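Local coordinates for protein putative pyridoxal phosphate-dependent transferase (Clostridium difficile, PDB 4DQ6) that binds pyridoxal-5'-phosphate and belongs to the class I and II aminotransferase family, although its own role is only putatively that of a transferase, at residues M42-A47 against N371-R376; L337-L342 against G363-Q368. All coordinates share one frame; numbering follows the deposited sequence.

In the fold
From the N terminus, the chain first reaches 42-47, the loop between strand 35-36 and helix 48-58, then runs through the large seven-stranded mixed sheet and on into the C-terminal part. There 337-342 starts helix 339-350, and after 20 intervening residues the chain returns at 363-368, closing the short loop of contact 2, which joins that helix start to the turn leading into strand 367-371. This strand begins in contact 2 and ends in contact 1, whose centres are about 26 Å apart. Contact 1 closes a much longer loop, 323 residues intervening, and ties the loop before helix 48-58 to the one between strand 367-371 and helix 376-390. Contact 2 lies wholly within its span.

Contact 1 of 2, residues M42-A47 against N371-R376; sequences MDFKAA and NLACPR
The ring of Phe44 lies alongside the backbone of Ala373, Cys374 and Pro375, where two loops of this aminotransferase-family fold meet: one leading into helix 48-58, the other joining strand 367-371 to helix 376-390. The far end of the ring, CE1, CZ and CE2, does most of the touching, and it meets Cys374 O and Pro375 N obliquely. CZ of Phe44 comes to 3.4 Å from O of Cys374, and CE1 of Phe44 to 3.7 Å from CD of Pro375, the two side chains running antiparallel past one another. Over one face, offset toward the rim, sits the carbonyl O of Ala373. That same oxygen accepts from the backbone N of Asp43 at 2.9 Å (N-H...O 157°), so a single acceptor holds the loop and helps cover the ring.

Met42 comes at Ala373 from another side. With CG anti to its carbonyl carbon (chi1 -46°), it sets CG 3.5 Å from CB of Ala373, while the extended remainder of the chain leads off and puts SD at the edge of the Phe44 ring, in its plane. Asp43 turns its carboxylate to salt bridges with Lys21 and Arg14, leaving its CB near Cys374 and Pro375. Helix 289-313 adds Phe295 against both Met42 and Phe44. Ala373 is the centre of an inverse gamma turn, and its N is gripped in an Asx turn by OD1 of Asn371, 2.9 Å away.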
# COMPACT_ATOMS: atom_id res chain seq x y z
N MET A 42 -17.71 -3.46 -8.29
CA MET A 42 -18.76 -3.52 -9.28
C MET A 42 -18.40 -4.45 -10.41
O MET A 42 -17.21 -4.57 -10.78
CB MET A 42 -18.99 -2.13 -9.88
CG MET A 42 -19.09 -0.93 -8.93
SD MET A 42 -19.43 0.52 -10.04
CE MET A 42 -19.36 1.82 -8.77
N ASP A 43 -19.39 -5.05 -11.05
CA ASP A 43 -19.15 -5.81 -12.30
C ASP A 43 -19.41 -4.93 -13.51
O ASP A 43 -20.12 -5.31 -14.51
CB ASP A 43 -20.01 -7.04 -12.35
CG ASP A 43 -19.57 -8.10 -11.36
OD1 ASP A 43 -18.50 -8.72 -11.57
OD2 ASP A 43 -20.28 -8.33 -10.36
N PHE A 44 -18.80 -3.77 -13.44
CA PHE A 44 -18.80 -2.82 -14.51
C PHE A 44 -17.37 -2.39 -14.87
O PHE A 44 -16.53 -2.33 -14.06
CB PHE A 44 -19.54 -1.56 -14.16
CG PHE A 44 -20.99 -1.74 -13.91
CD1 PHE A 44 -21.82 -2.47 -14.75
CD2 PHE A 44 -21.54 -1.11 -12.84
CE1 PHE A 44 -23.17 -2.62 -14.44
CE2 PHE A 44 -22.89 -1.19 -12.54
CZ PHE A 44 -23.70 -1.99 -13.35
N LYS A 45 -17.12 -2.09 -16.13
CA LYS A 45 -15.86 -1.48 -16.54
C LYS A 45 -15.66 -0.13 -15.91
O LYS A 45 -16.63 0.57 -15.62
CB LYS A 45 -15.83 -1.31 -18.05
CG LYS A 45 -15.71 -2.64 -18.77
CD LYS A 45 -15.60 -2.42 -20.24
CE LYS A 45 -15.44 -3.76 -20.91
NZ LYS A 45 -15.53 -3.49 -22.35
N ALA A 46 -14.43 0.25 -15.67
CA ALA A 46 -14.15 1.59 -15.16
C ALA A 46 -14.52 2.60 -16.20
O ALA A 46 -14.58 2.25 -17.39
CB ALA A 46 -12.64 1.75 -14.84
N ALA A 47 -14.72 3.83 -15.83
CA ALA A 47 -15.01 4.89 -16.75
C ALA A 47 -13.96 5.02 -17.85
O ALA A 47 -12.77 4.80 -17.62
CB ALA A 47 -15.11 6.21 -16.03
N ASN A 371 -25.22 -6.90 -3.45
CA ASN A 371 -24.54 -5.95 -4.30
C ASN A 371 -25.22 -5.74 -5.65
O ASN A 371 -25.23 -6.68 -6.44
CB ASN A 371 -23.08 -6.36 -4.46
CG ASN A 371 -22.26 -5.39 -5.28
OD1 ASN A 371 -22.78 -4.58 -6.06
ND2 ASN A 371 -20.94 -5.57 -5.22
N LEU A 372 -25.77 -4.55 -5.89
CA LEU A 372 -26.52 -4.26 -7.13
C LEU A 372 -25.76 -3.54 -8.19
O LEU A 372 -26.36 -3.10 -9.20
CB LEU A 372 -27.82 -3.51 -6.76
CG LEU A 372 -29.07 -4.40 -6.63
CD1 LEU A 372 -28.83 -5.56 -5.65
CD2 LEU A 372 -30.30 -3.56 -6.27
N ALA A 373 -24.45 -3.39 -8.05
CA ALA A 373 -23.61 -2.71 -9.05
C ALA A 373 -23.15 -3.75 -10.04
O ALA A 373 -21.97 -4.13 -10.12
CB ALA A 373 -22.39 -2.02 -8.37
N CYS A 374 -24.12 -4.23 -10.82
CA CYS A 374 -23.84 -5.27 -11.81
C CYS A 374 -24.86 -5.12 -12.95
O CYS A 374 -25.89 -4.47 -12.76
CB CYS A 374 -23.93 -6.66 -11.22
SG CYS A 374 -25.55 -7.10 -10.56
N PRO A 375 -24.62 -5.73 -14.10
CA PRO A 375 -25.62 -5.63 -15.16
C PRO A 375 -27.00 -6.12 -14.73
O PRO A 375 -27.11 -7.08 -13.95
CB PRO A 375 -25.03 -6.50 -16.29
CG PRO A 375 -23.56 -6.39 -16.08
CD PRO A 375 -23.38 -6.36 -14.59
N ARG A 376 -28.06 -5.53 -15.30
CA ARG A 376 -29.40 -5.97 -15.06
C ARG A 376 -29.58 -7.46 -15.21
O ARG A 376 -30.26 -8.10 -14.40
CB ARG A 376 -30.40 -5.21 -15.97
CG ARG A 376 -31.86 -5.60 -15.74
CD ARG A 376 -32.39 -5.37 -14.34
NE ARG A 376 -32.33 -3.96 -14.06
CZ ARG A 376 -33.25 -3.07 -14.39
NH1 ARG A 376 -34.36 -3.42 -15.05
NH2 ARG A 376 -33.02 -1.78 -14.17

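Contact 2 of 2, residues L337-L342 against G363-Q368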
# COMPACT_ATOMS: atom_id res chain seq x y z
N LEU A 337 -36.00 -19.23 9.45
CA LEU A 337 -34.76 -19.99 9.45
C LEU A 337 -33.78 -19.32 10.40
O LEU A 337 -33.84 -18.10 10.62
CB LEU A 337 -34.18 -20.10 8.04
CG LEU A 337 -35.13 -20.68 6.99
CD1 LEU A 337 -34.41 -20.88 5.66
CD2 LEU A 337 -35.68 -22.02 7.47
N SER A 338 -32.89 -20.12 10.98
CA SER A 338 -31.73 -19.58 11.65
C SER A 338 -30.81 -18.98 10.61
O SER A 338 -30.91 -19.30 9.42
CB SER A 338 -30.98 -20.66 12.43
OG SER A 338 -30.36 -21.56 11.52
N ASP A 339 -29.92 -18.12 11.07
CA ASP A 339 -28.93 -17.49 10.21
C ASP A 339 -28.10 -18.56 9.51
O ASP A 339 -27.80 -18.45 8.33
CB ASP A 339 -27.99 -16.61 11.03
CG ASP A 339 -28.61 -15.26 11.38
OD1 ASP A 339 -29.45 -14.74 10.61
OD2 ASP A 339 -28.22 -14.70 12.43
N GLU A 340 -27.71 -19.59 10.27
CA GLU A 340 -26.93 -20.68 9.69
C GLU A 340 -27.72 -21.43 8.58
O GLU A 340 -27.16 -21.75 7.52
CB GLU A 340 -26.51 -21.64 10.82
N GLU A 341 -28.99 -21.70 8.84
CA GLU A 341 -29.86 -22.41 7.87
C GLU A 341 -30.04 -21.58 6.58
O GLU A 341 -30.07 -22.10 5.48
CB GLU A 341 -31.24 -22.68 8.49
CG GLU A 341 -31.22 -23.82 9.51
CD GLU A 341 -32.42 -23.89 10.47
OE1 GLU A 341 -33.31 -22.99 10.51
OE2 GLU A 341 -32.46 -24.89 11.21
N LEU A 342 -30.21 -20.28 6.76
CA LEU A 342 -30.39 -19.36 5.62
C LEU A 342 -29.11 -19.30 4.76
O LEU A 342 -29.14 -19.39 3.52
CB LEU A 342 -30.78 -17.98 6.15
CG LEU A 342 -30.97 -16.88 5.11
CD1 LEU A 342 -32.05 -17.31 4.14
CD2 LEU A 342 -31.30 -15.57 5.83
N GLY A 363 -28.00 -6.48 15.20
CA GLY A 363 -29.03 -6.01 14.30
C GLY A 363 -28.90 -6.62 12.92
O GLY A 363 -29.79 -6.39 12.08
N GLY A 364 -27.85 -7.38 12.64
CA GLY A 364 -27.74 -8.02 11.33
C GLY A 364 -28.45 -9.36 11.19
O GLY A 364 -28.68 -9.81 10.09
N SER A 365 -28.77 -10.01 12.32
CA SER A 365 -29.38 -11.33 12.23
C SER A 365 -30.63 -11.31 11.35
O SER A 365 -31.45 -10.42 11.47
CB SER A 365 -29.74 -11.85 13.62
OG SER A 365 -30.16 -13.19 13.47
N GLY A 366 -30.76 -12.29 10.47
CA GLY A 366 -31.93 -12.40 9.63
C GLY A 366 -31.81 -11.63 8.32
O GLY A 366 -32.64 -11.83 7.43
N TYR A 367 -30.78 -10.80 8.16
CA TYR A 367 -30.60 -10.01 6.95
C TYR A 367 -29.53 -10.62 6.05
O TYR A 367 -28.71 -11.39 6.50
CB TYR A 367 -30.13 -8.59 7.33
CG TYR A 367 -31.25 -7.69 7.72
CD1 TYR A 367 -31.67 -7.62 9.03
CD2 TYR A 367 -31.86 -6.84 6.79
CE1 TYR A 367 -32.72 -6.77 9.39
CE2 TYR A 367 -32.91 -6.00 7.16
CZ TYR A 367 -33.29 -5.96 8.44
OH TYR A 367 -34.30 -5.04 8.75
N GLN A 368 -29.56 -10.23 4.78
CA GLN A 368 -28.47 -10.44 3.83
C GLN A 368 -28.28 -9.16 3.05
O GLN A 368 -29.25 -8.46 2.74
CB GLN A 368 -28.79 -11.55 2.81
CG GLN A 368 -29.15 -12.88 3.45
CD GLN A 368 -27.93 -13.69 3.88
OE1 GLN A 368 -26.93 -13.71 3.14
NE2 GLN A 368 -28.04 -14.45 4.99
O HOH W 1 -29.25 -13.75 7.79
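Asp339 meets Ser365 and Gly366 with the two oxygens of its carboxylate. OD1 takes the backbone N-H of Gly366 at 2.8 Å through its syn lone pair, though the bond is bent (148° at the hydrogen). OD2 receives the hydroxyl of Ser365, OG to OD2 2.7 Å, again from the syn side but 29° out of the carboxylate plane. Ser365 reaches it with OG anti to its own N (chi1 -172°). OD1 of Asp339 has a second donor in a water, 3.0 Å off, which also donates to O of Tyr367 at 2.7 Å; the amide NE2 of Gln368 gives that water a weak third bond.

Ser338 and Glu341 close the helix start that carries Asp339 with a capping box: OG of Ser338 accepts from N of Glu341, and OE1 of Glu341 accepts from N of Ser338. Across from it, 364-367 is a type II beta turn closed by Tyr367 N to Gly364 O, and it feeds strand 367-371 of the small antiparallel sheet. Beyond Asp339 along the helix, Leu342 and Gln368 reach toward each other, CD2 of Leu342 packing 3.5 Å from NE2 of Gln368, with Phe332 touching both side chains. Tyr367 turns away from the helix, its ring stacked with Trp329 and its OH hydrogen-bonded to Lys145 NZ.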